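Local coordinates for protein monovalent Na+/H+ antiporter subunit A (Dietzia sp. DQ12-45-1b, PDB 7D3U) that probably exchanges sodium ions for protons across the cell membrane as one subunit of the multisubunit bacterial Mrp antiporter complex, at residues A199-V204 / L257-W263; A207-F211 / L266-C270; L173-R177 / W192-F198. All coordinates share one frame; numbering follows the deposited sequence.

Contact 1. Residues A199-V204 / L257-W263. With LMT (dodecyl-beta-D-maltoside), chain C.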
loop_
_atom_site.group_PDB
_atom_site.type_symbol
_atom_site.label_atom_id
_atom_site.label_comp_id
_atom_site.label_asym_id
_atom_site.label_seq_id
_atom_site.Cartn_x
_atom_site.Cartn_y
_atom_site.Cartn_z
ATOM N N ALA B 199 -35.068 14.350 -19.451
ATOM C CA ALA B 199 -36.229 13.945 -18.671
ATOM C C ALA B 199 -36.471 12.447 -18.775
ATOM O O ALA B 199 -36.918 11.828 -17.810
ATOM C CB ALA B 199 -37.464 14.721 -19.120
ATOM N N ALA B 200 -36.145 11.840 -19.917
ATOM C CA ALA B 200 -36.309 10.397 -20.059
ATOM C C ALA B 200 -35.348 9.645 -19.148
ATOM O O ALA B 200 -35.740 8.691 -18.462
ATOM C CB ALA B 200 -36.100 9.990 -21.517
ATOM N N VAL B 201 -34.082 10.063 -19.129
ATOM C CA VAL B 201 -33.097 9.428 -18.259
ATOM C C VAL B 201 -33.492 9.595 -16.799
ATOM O O VAL B 201 -33.417 8.647 -16.007
ATOM C CB VAL B 201 -31.695 10.000 -18.538
ATOM C CG1 VAL B 201 -30.768 9.734 -17.368
ATOM C CG2 VAL B 201 -31.132 9.407 -19.812
ATOM N N ILE B 202 -33.925 10.799 -16.419
ATOM C CA ILE B 202 -34.304 11.037 -15.031
ATOM C C ILE B 202 -35.535 10.217 -14.663
ATOM O O ILE B 202 -35.632 9.686 -13.551
ATOM C CB ILE B 202 -34.524 12.540 -14.789
ATOM C CG1 ILE B 202 -33.200 13.288 -14.908
ATOM C CG2 ILE B 202 -35.123 12.783 -13.420
ATOM C CD1 ILE B 202 -32.106 12.705 -14.055
ATOM N N ALA B 203 -36.481 10.079 -15.594
ATOM C CA ALA B 203 -37.666 9.275 -15.331
ATOM C C ALA B 203 -37.303 7.815 -15.127
ATOM O O ALA B 203 -37.823 7.163 -14.218
ATOM C CB ALA B 203 -38.664 9.422 -16.477
ATOM N N VAL B 204 -36.403 7.286 -15.959
ATOM C CA VAL B 204 -35.991 5.896 -15.796
ATOM C C VAL B 204 -35.272 5.703 -14.466
ATOM O O VAL B 204 -35.541 4.743 -13.732
ATOM C CB VAL B 204 -35.118 5.454 -16.983
ATOM C CG1 VAL B 204 -34.324 4.216 -16.625
ATOM C CG2 VAL B 204 -35.983 5.192 -18.198
ATOM N N LEU B 257 -42.021 14.957 -14.579
ATOM C CA LEU B 257 -41.937 13.799 -15.464
ATOM C C LEU B 257 -43.274 13.079 -15.595
ATOM O O LEU B 257 -43.369 11.888 -15.324
ATOM C CB LEU B 257 -40.859 12.848 -14.963
ATOM C CG LEU B 257 -39.433 13.386 -14.998
ATOM C CD1 LEU B 257 -38.481 12.407 -14.341
ATOM C CD2 LEU B 257 -39.006 13.677 -16.415
ATOM N N HIS B 258 -44.328 13.783 -15.998
ATOM C CA HIS B 258 -45.614 13.133 -16.205
ATOM C C HIS B 258 -46.047 13.076 -17.658
ATOM O O HIS B 258 -46.952 12.308 -17.986
ATOM C CB HIS B 258 -46.709 13.823 -15.380
ATOM C CG HIS B 258 -47.255 15.067 -16.005
ATOM N ND1 HIS B 258 -46.831 16.327 -15.645
ATOM C CD2 HIS B 258 -48.213 15.247 -16.945
ATOM C CE1 HIS B 258 -47.491 17.230 -16.348
ATOM N NE2 HIS B 258 -48.335 16.600 -17.144
ATOM N N ASP B 259 -45.426 13.862 -18.535
ATOM C CA ASP B 259 -45.773 13.878 -19.948
ATOM C C ASP B 259 -44.726 13.191 -20.816
ATOM O O ASP B 259 -44.898 13.112 -22.037
ATOM C CB ASP B 259 -45.991 15.315 -20.422
ATOM C CG ASP B 259 -44.730 16.151 -20.345
ATOM O OD1 ASP B 259 -43.946 15.959 -19.392
ATOM O OD2 ASP B 259 -44.520 17.000 -21.236
ATOM N N VAL B 260 -43.651 12.691 -20.217
ATOM C CA VAL B 260 -42.587 12.016 -20.953
ATOM C C VAL B 260 -43.025 10.575 -21.201
ATOM O O VAL B 260 -43.413 9.887 -20.245
ATOM C CB VAL B 260 -41.256 12.068 -20.197
ATOM C CG1 VAL B 260 -40.573 13.394 -20.447
ATOM C CG2 VAL B 260 -41.488 11.894 -18.718
ATOM N N PRO B 261 -42.986 10.091 -22.445
ATOM C CA PRO B 261 -43.564 8.767 -22.732
ATOM C C PRO B 261 -42.883 7.623 -22.001
ATOM O O PRO B 261 -43.560 6.662 -21.609
ATOM C CB PRO B 261 -43.399 8.643 -24.252
ATOM C CG PRO B 261 -43.288 10.050 -24.740
ATOM C CD PRO B 261 -42.543 10.776 -23.668
ATOM N N VAL B 262 -41.564 7.690 -21.808
ATOM C CA VAL B 262 -40.878 6.578 -21.162
ATOM C C VAL B 262 -41.314 6.447 -19.710
ATOM O O VAL B 262 -41.435 5.332 -19.196
ATOM C CB VAL B 262 -39.352 6.730 -21.283
ATOM C CG1 VAL B 262 -38.874 7.946 -20.530
ATOM C CG2 VAL B 262 -38.656 5.483 -20.768
ATOM N N TRP B 263 -41.585 7.564 -19.037
ATOM C CA TRP B 263 -42.080 7.498 -17.668
ATOM C C TRP B 263 -43.447 6.839 -17.620
ATOM O O TRP B 263 -43.678 5.920 -16.826
ATOM C CB TRP B 263 -42.139 8.900 -17.068
ATOM C CG TRP B 263 -42.982 9.035 -15.838
ATOM C CD1 TRP B 263 -44.338 9.159 -15.781
ATOM C CD2 TRP B 263 -42.517 9.109 -14.487
ATOM N NE1 TRP B 263 -44.747 9.285 -14.479
ATOM C CE2 TRP B 263 -43.648 9.259 -13.665
ATOM C CE3 TRP B 263 -41.255 9.056 -13.892
ATOM C CZ2 TRP B 263 -43.553 9.353 -12.282
ATOM C CZ3 TRP B 263 -41.165 9.149 -12.521
ATOM C CH2 TRP B 263 -42.306 9.297 -11.731
HETATM C C1B LMT C . -25.586 15.229 -19.826
HETATM C C2B LMT C . -24.321 15.917 -20.359
HETATM C C3B LMT C . -23.404 16.325 -19.193
HETATM C C4B LMT C . -24.226 17.007 -18.076
HETATM C C5B LMT C . -25.318 16.021 -17.624
HETATM C C6B LMT C . -26.652 16.747 -17.498
HETATM O O1B LMT C . -25.803 14.083 -20.577
HETATM O O2B LMT C . -23.693 15.014 -21.172
HETATM O O3B LMT C . -22.359 17.101 -19.620
HETATM O "O4'" LMT C . -23.425 17.322 -17.006
HETATM O O5B LMT C . -25.438 14.908 -18.477
HETATM O O6B LMT C . -26.595 17.958 -18.135
HETATM C "C1'" LMT C . -26.904 10.515 -21.226
HETATM C "C2'" LMT C . -27.907 11.464 -21.927
HETATM C "C3'" LMT C . -27.438 12.943 -21.865
HETATM C "C4'" LMT C . -27.045 13.430 -20.453
HETATM C "C5'" LMT C . -26.813 12.213 -19.520
HETATM C "C6'" LMT C . -27.977 11.789 -18.642
HETATM O "O1'" LMT C . -27.541 9.428 -20.697
HETATM O "O2'" LMT C . -27.995 11.090 -23.243
HETATM O "O3'" LMT C . -28.409 13.762 -22.366
HETATM O "O5'" LMT C . -26.166 11.132 -20.168
HETATM O "O6'" LMT C . -27.417 11.227 -17.533
HETATM C C1 LMT C . -26.679 8.451 -20.160
HETATM C C2 LMT C . -27.150 8.263 -18.750
HETATM C C3 LMT C . -26.188 7.636 -17.795
HETATM C C4 LMT C . -26.277 8.408 -16.507
HETATM C C5 LMT C . -25.635 7.652 -15.396
HETATM C C6 LMT C . -26.326 6.357 -15.125
HETATM C C7 LMT C . -25.853 5.803 -13.814
HETATM C C8 LMT C . -26.725 4.663 -13.423
HETATM C C9 LMT C . -26.472 4.154 -12.044
HETATM C C10 LMT C . -27.092 2.791 -11.946
HETATM C C11 LMT C . -26.930 2.219 -10.574
HETATM C C12 LMT C . -27.478 0.835 -10.480
#
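Ala203 turns its methyl group into segment 257-263, where its CB lies 3.6 Å from CB of Trp263. The indole receives that methyl at its edge, near the ring plane on the CE3 side. Leu257 reaches in with both branches. Its CD1 packs 3.7 Å from Ala203 CB and also touches CG2 of Ile202, whose side chain crosses the leucine at about a right angle, while CD2 bears on Ala199. The same alanine methyl is met from the loop by Val260, with CG1 3.6 Å from Ala199 CB. Val262 divides its branches: CG1, set between the backbone N and the carbonyl carbon (chi1 65°), rests 3.6 Å from Ala200 CB, and CG2 meets Val204 CG2 at 3.7 Å. Small residues suit helix 196-213 here, because three alanines leave a low surface on which the start of a second membrane helix, 261-284, can lie close: the CA atoms of Ala203 and Trp263 are 5.3 Å apart. Val260 is the N-cap residue of that helix. In the next shell, Trp192 touches Ala199, Ile202 and Leu257, and Leu173 touches Val201 and Ile202. Val201 points away from the 257-263 side, toward a bound dodecyl maltoside, its CG1 3.7 Å from the detergent O6'.

Contact 2. Residues A207-F211 / L266-C270; sequences AMAAF and LLITC
The ring of Phe211 has Cys270 over one face and, over the other, the carbonyl oxygen of Ala207 one turn earlier in its own helix, shifted toward the rim. The Cys270 SG sits 3.8 Å from the Phe211 ring centroid and 29° off the ring normal, a Cys sulfur-aromatic contact. At the edge, Leu266 O lies in the ring plane beside Phe211 CZ, an approach that would suit the weakly positive rim of the ring; Leu267 CA is also near that plane. With SG anti to the backbone N (chi1 177°), Cys270 carries its sulfur over the phenyl group. These residues join helices 196-213 and 261-284 within the transmembrane antiporter fold, where the short segments run in broadly the same direction, 35° apart. Their axes stay 11.4 Å from each other at closest approach, a separation that large side chains can bridge. Replacing Phe211 by an alanine would probably leave the Cys270 sulfur without its aromatic partner and open a gap between the two helices. Beside the ring, Leu266 CD2 packs 3.7 Å from Ala207 CB and meets Met208 CE, the methionine crossing the leucine at about a right angle. From the loop that follows helix 196-213, Gln216 touches both Phe211 and Cys270.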
loop_
_atom_site.group_PDB
_atom_site.type_symbol
_atom_site.label_atom_id
_atom_site.label_comp_id
_atom_site.label_asym_id
_atom_site.label_seq_id
_atom_site.Cartn_x
_atom_site.Cartn_y
_atom_site.Cartn_z
ATOM N N ALA B 207 -37.887 5.960 -11.607
ATOM C CA ALA B 207 -38.737 4.778 -11.592
ATOM C C ALA B 207 -37.992 3.583 -11.015
ATOM O O ALA B 207 -38.554 2.812 -10.231
ATOM C CB ALA B 207 -39.240 4.472 -13.000
ATOM N N MET B 208 -36.715 3.424 -11.373
ATOM C CA MET B 208 -35.928 2.353 -10.771
ATOM C C MET B 208 -35.668 2.612 -9.293
ATOM O O MET B 208 -35.560 1.662 -8.510
ATOM C CB MET B 208 -34.611 2.180 -11.522
ATOM C CG MET B 208 -34.775 1.673 -12.942
ATOM S SD MET B 208 -35.969 0.330 -13.057
ATOM C CE MET B 208 -35.916 -0.014 -14.813
ATOM N N ALA B 209 -35.569 3.880 -8.893
ATOM C CA ALA B 209 -35.340 4.194 -7.488
ATOM C C ALA B 209 -36.584 3.960 -6.645
ATOM O O ALA B 209 -36.477 3.747 -5.433
ATOM C CB ALA B 209 -34.875 5.642 -7.343
ATOM N N ALA B 210 -37.763 4.001 -7.256
ATOM C CA ALA B 210 -39.007 3.788 -6.531
ATOM C C ALA B 210 -39.593 2.402 -6.746
ATOM O O ALA B 210 -40.490 2.006 -5.996
ATOM C CB ALA B 210 -40.041 4.842 -6.929
ATOM N N PHE B 211 -39.118 1.661 -7.746
ATOM C CA PHE B 211 -39.521 0.271 -7.894
ATOM C C PHE B 211 -38.822 -0.633 -6.894
ATOM O O PHE B 211 -39.268 -1.764 -6.681
ATOM C CB PHE B 211 -39.234 -0.223 -9.312
ATOM C CG PHE B 211 -40.153 0.342 -10.353
ATOM C CD1 PHE B 211 -41.213 1.155 -10.000
ATOM C CD2 PHE B 211 -39.950 0.063 -11.690
ATOM C CE1 PHE B 211 -42.052 1.671 -10.958
ATOM C CE2 PHE B 211 -40.785 0.579 -12.651
ATOM C CZ PHE B 211 -41.838 1.382 -12.284
ATOM N N LEU B 266 -42.953 3.006 -18.462
ATOM C CA LEU B 266 -42.245 2.259 -17.430
ATOM C C LEU B 266 -43.037 2.197 -16.134
ATOM O O LEU B 266 -42.886 1.246 -15.363
ATOM C CB LEU B 266 -40.875 2.889 -17.184
ATOM C CG LEU B 266 -39.921 2.125 -16.272
ATOM C CD1 LEU B 266 -39.797 0.687 -16.733
ATOM C CD2 LEU B 266 -38.567 2.801 -16.252
ATOM N N LEU B 267 -43.883 3.192 -15.874
ATOM C CA LEU B 267 -44.724 3.143 -14.689
ATOM C C LEU B 267 -45.930 2.243 -14.909
ATOM O O LEU B 267 -46.167 1.313 -14.134
ATOM C CB LEU B 267 -45.175 4.551 -14.308
ATOM C CG LEU B 267 -44.256 5.412 -13.445
ATOM C CD1 LEU B 267 -42.997 5.738 -14.214
ATOM C CD2 LEU B 267 -44.947 6.678 -12.983
ATOM N N ILE B 268 -46.697 2.501 -15.972
ATOM C CA ILE B 268 -47.956 1.795 -16.186
ATOM C C ILE B 268 -47.715 0.302 -16.355
ATOM O O ILE B 268 -48.315 -0.523 -15.655
ATOM C CB ILE B 268 -48.699 2.382 -17.398
ATOM C CG1 ILE B 268 -49.338 3.721 -17.034
ATOM C CG2 ILE B 268 -49.748 1.414 -17.897
ATOM C CD1 ILE B 268 -50.076 4.365 -18.176
ATOM N N THR B 269 -46.834 -0.073 -17.288
ATOM C CA THR B 269 -46.699 -1.492 -17.599
ATOM C C THR B 269 -46.079 -2.258 -16.435
ATOM O O THR B 269 -46.517 -3.370 -16.122
ATOM C CB THR B 269 -45.900 -1.694 -18.891
ATOM O OG1 THR B 269 -46.117 -3.023 -19.379
ATOM C CG2 THR B 269 -44.408 -1.486 -18.682
ATOM N N CYS B 270 -45.105 -1.664 -15.744
ATOM C CA CYS B 270 -44.490 -2.364 -14.623
ATOM C C CYS B 270 -45.456 -2.484 -13.455
ATOM O O CYS B 270 -45.579 -3.559 -12.853
ATOM C CB CYS B 270 -43.210 -1.656 -14.186
ATOM S SG CYS B 270 -42.433 -2.402 -12.743
#

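Contact 3. Residues L173-R177 / W192-F198. With LMT (dodecyl-beta-D-maltoside), chain C.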
loop_
_atom_site.group_PDB
_atom_site.type_symbol
_atom_site.label_atom_id
_atom_site.label_comp_id
_atom_site.label_asym_id
_atom_site.label_seq_id
_atom_site.Cartn_x
_atom_site.Cartn_y
_atom_site.Cartn_z
ATOM N N LEU B 173 -27.624 14.438 -11.243
ATOM C CA LEU B 173 -27.907 14.937 -12.583
ATOM C C LEU B 173 -28.749 16.202 -12.530
ATOM O O LEU B 173 -28.465 17.178 -13.235
ATOM C CB LEU B 173 -28.614 13.860 -13.403
ATOM C CG LEU B 173 -27.712 12.794 -14.017
ATOM C CD1 LEU B 173 -28.537 11.631 -14.532
ATOM C CD2 LEU B 173 -26.875 13.393 -15.127
ATOM N N MET B 174 -29.787 16.210 -11.692
ATOM C CA MET B 174 -30.627 17.395 -11.578
ATOM C C MET B 174 -29.878 18.555 -10.935
ATOM O O MET B 174 -30.207 19.718 -11.188
ATOM C CB MET B 174 -31.887 17.064 -10.783
ATOM C CG MET B 174 -32.826 16.115 -11.499
ATOM S SD MET B 174 -34.296 15.736 -10.532
ATOM C CE MET B 174 -33.558 15.050 -9.054
ATOM N N VAL B 175 -28.873 18.263 -10.110
ATOM C CA VAL B 175 -28.094 19.331 -9.492
ATOM C C VAL B 175 -27.132 19.943 -10.500
ATOM O O VAL B 175 -26.994 21.169 -10.582
ATOM C CB VAL B 175 -27.356 18.803 -8.251
ATOM C CG1 VAL B 175 -26.232 19.746 -7.861
ATOM C CG2 VAL B 175 -28.325 18.623 -7.099
ATOM N N VAL B 176 -26.450 19.107 -11.287
ATOM C CA VAL B 176 -25.491 19.645 -12.247
ATOM C C VAL B 176 -26.205 20.295 -13.424
ATOM O O VAL B 176 -25.657 21.202 -14.061
ATOM C CB VAL B 176 -24.512 18.556 -12.716
ATOM C CG1 VAL B 176 -23.778 17.961 -11.532
ATOM C CG2 VAL B 176 -25.240 17.479 -13.495
ATOM N N ARG B 177 -27.424 19.858 -13.741
ATOM C CA ARG B 177 -28.145 20.461 -14.856
ATOM C C ARG B 177 -28.816 21.766 -14.443
ATOM O O ARG B 177 -28.521 22.830 -14.996
ATOM C CB ARG B 177 -29.179 19.481 -15.411
ATOM C CG ARG B 177 -29.979 20.049 -16.566
ATOM C CD ARG B 177 -29.241 19.859 -17.877
ATOM N NE ARG B 177 -29.995 20.375 -19.014
ATOM C CZ ARG B 177 -29.929 19.872 -20.241
ATOM N NH1 ARG B 177 -29.143 18.834 -20.493
ATOM N NH2 ARG B 177 -30.647 20.406 -21.218
ATOM N N TRP B 192 -37.294 20.019 -18.228
ATOM C CA TRP B 192 -38.156 18.888 -18.547
ATOM C C TRP B 192 -38.911 19.069 -19.855
ATOM O O TRP B 192 -39.473 18.093 -20.364
ATOM C CB TRP B 192 -39.145 18.656 -17.406
ATOM C CG TRP B 192 -38.511 18.741 -16.062
ATOM C CD1 TRP B 192 -38.671 19.734 -15.145
ATOM C CD2 TRP B 192 -37.606 17.799 -15.479
ATOM N NE1 TRP B 192 -37.925 19.469 -14.025
ATOM C CE2 TRP B 192 -37.262 18.285 -14.206
ATOM C CE3 TRP B 192 -37.057 16.590 -15.910
ATOM C CZ2 TRP B 192 -36.393 17.607 -13.360
ATOM C CZ3 TRP B 192 -36.194 15.919 -15.069
ATOM C CH2 TRP B 192 -35.871 16.427 -13.809
ATOM N N SER B 193 -38.944 20.282 -20.409
ATOM C CA SER B 193 -39.601 20.537 -21.681
ATOM C C SER B 193 -38.640 20.916 -22.795
ATOM O O SER B 193 -39.039 20.895 -23.963
ATOM C CB SER B 193 -40.646 21.649 -21.527
ATOM O OG SER B 193 -41.285 21.573 -20.264
ATOM N N ALA B 194 -37.394 21.259 -22.468
ATOM C CA ALA B 194 -36.431 21.654 -23.490
ATOM C C ALA B 194 -35.894 20.441 -24.242
ATOM O O ALA B 194 -36.038 20.341 -25.464
ATOM C CB ALA B 194 -35.286 22.446 -22.853
ATOM N N ASP B 195 -35.271 19.509 -23.525
ATOM C CA ASP B 195 -34.724 18.301 -24.129
ATOM C C ASP B 195 -35.327 17.075 -23.458
ATOM O O ASP B 195 -35.113 16.866 -22.251
ATOM C CB ASP B 195 -33.197 18.275 -24.019
ATOM C CG ASP B 195 -32.713 18.511 -22.608
ATOM O OD1 ASP B 195 -33.448 19.154 -21.831
ATOM O OD2 ASP B 195 -31.601 18.055 -22.274
ATOM N N PRO B 196 -36.089 16.247 -24.176
ATOM C CA PRO B 196 -36.658 15.045 -23.553
ATOM C C PRO B 196 -35.639 13.951 -23.292
ATOM O O PRO B 196 -35.951 13.014 -22.548
ATOM C CB PRO B 196 -37.711 14.582 -24.572
ATOM C CG PRO B 196 -37.851 15.715 -25.558
ATOM C CD PRO B 196 -36.534 16.406 -25.567
ATOM N N ALA B 197 -34.439 14.035 -23.870
ATOM C CA ALA B 197 -33.425 13.015 -23.631
ATOM C C ALA B 197 -32.888 13.054 -22.209
ATOM O O ALA B 197 -32.268 12.081 -21.766
ATOM C CB ALA B 197 -32.275 13.174 -24.624
ATOM N N PHE B 198 -33.103 14.153 -21.490
ATOM C CA PHE B 198 -32.720 14.261 -20.089
ATOM C C PHE B 198 -33.859 13.868 -19.162
ATOM O O PHE B 198 -33.646 13.140 -18.185
ATOM C CB PHE B 198 -32.268 15.689 -19.779
ATOM C CG PHE B 198 -31.832 15.892 -18.359
ATOM C CD1 PHE B 198 -30.577 15.490 -17.942
ATOM C CD2 PHE B 198 -32.676 16.490 -17.441
ATOM C CE1 PHE B 198 -30.174 15.678 -16.638
ATOM C CE2 PHE B 198 -32.277 16.679 -16.134
ATOM C CZ PHE B 198 -31.025 16.274 -15.734
HETATM C C1B LMT C . -25.586 15.229 -19.826
HETATM C C2B LMT C . -24.321 15.917 -20.359
HETATM C C3B LMT C . -23.404 16.325 -19.193
HETATM C C4B LMT C . -24.226 17.007 -18.076
HETATM C C5B LMT C . -25.318 16.021 -17.624
HETATM C C6B LMT C . -26.652 16.747 -17.498
HETATM O O1B LMT C . -25.803 14.083 -20.577
HETATM O O2B LMT C . -23.693 15.014 -21.172
HETATM O O3B LMT C . -22.359 17.101 -19.620
HETATM O "O4'" LMT C . -23.425 17.322 -17.006
HETATM O O5B LMT C . -25.438 14.908 -18.477
HETATM O O6B LMT C . -26.595 17.958 -18.135
HETATM C "C1'" LMT C . -26.904 10.515 -21.226
HETATM C "C2'" LMT C . -27.907 11.464 -21.927
HETATM C "C3'" LMT C . -27.438 12.943 -21.865
HETATM C "C4'" LMT C . -27.045 13.430 -20.453
HETATM C "C5'" LMT C . -26.813 12.213 -19.520
HETATM C "C6'" LMT C . -27.977 11.789 -18.642
HETATM O "O1'" LMT C . -27.541 9.428 -20.697
HETATM O "O2'" LMT C . -27.995 11.090 -23.243
HETATM O "O3'" LMT C . -28.409 13.762 -22.366
HETATM O "O5'" LMT C . -26.166 11.132 -20.168
HETATM O "O6'" LMT C . -27.417 11.227 -17.533
HETATM C C1 LMT C . -26.679 8.451 -20.160
HETATM C C2 LMT C . -27.150 8.263 -18.750
HETATM C C3 LMT C . -26.188 7.636 -17.795
HETATM C C4 LMT C . -26.277 8.408 -16.507
HETATM C C5 LMT C . -25.635 7.652 -15.396
HETATM C C6 LMT C . -26.326 6.357 -15.125
HETATM C C7 LMT C . -25.853 5.803 -13.814
HETATM C C8 LMT C . -26.725 4.663 -13.423
HETATM C C9 LMT C . -26.472 4.154 -12.044
HETATM C C10 LMT C . -27.092 2.791 -11.946
HETATM C C11 LMT C . -26.930 2.219 -10.574
HETATM C C12 LMT C . -27.478 0.835 -10.480
#
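Arg177 and Asp195 approach from opposite directions and join in a salt bridge, with NH2 of the arginine 2.7 Å from OD2 of the aspartate. The guanidinium and carboxylate planes are 23° apart. On the way to this bond, the arginine slides past Phe198, running against the direction of its side chain. The methylene CG of Arg177 stands over one face of the ring, 4.2 Å from the Phe198 centroid, in a CH-pi contact. The chain bends at chi2 (85°) on its way past the ring to Asp195, and the charged end lies too far from the ring for more than a weak cation-pi attraction. Arginine suits the place because its aliphatic part can cover an aromatic while its tip pairs with an acid. Phe198 also directs its edge toward the backbone of Leu173 and Met174. Met174 crosses Trp192 at about a right angle, its SD in the indole plane and 3.7 Å from Trp192 CH2, an edge-on Met-aromatic contact; the indole NE1 is hydrogen-bonded to Ile186 O. A dodecyl maltoside lies against one flank, with O6B at the guanidinium edge, 3.3 Å from Arg177 CD. The contact thus ties helix 166-178 to the short helix 191-194 and the start of helix 196-213, while Val124 of helix 124-142 touches Met174, and Leu400 of the neighbouring subunit D packs on Leu173 and Val176.

Helix 196-213 takes part in all three contacts. Contacts 1 and 2 follow one another along its pairing with helix 261-284, their centres about 10 Å apart, and Val204 CG2 meets Leu266 CD2 at 4.0 Å between them. Contact 3 instead joins the beginning of helix 196-213, with the short helix 191-194, to helix 166-178; it reaches contact 1 through Trp192 and Leu173 but does not touch contact 2. All three are largely buried. Contacts 1 and 2 are apolar, built on alanine methyls in the first and on a sulfur-aromatic pair in the second. Contact 3, beside detergent sugar and subunit D, adds a salt bridge between partly exposed residues to its aromatic packing.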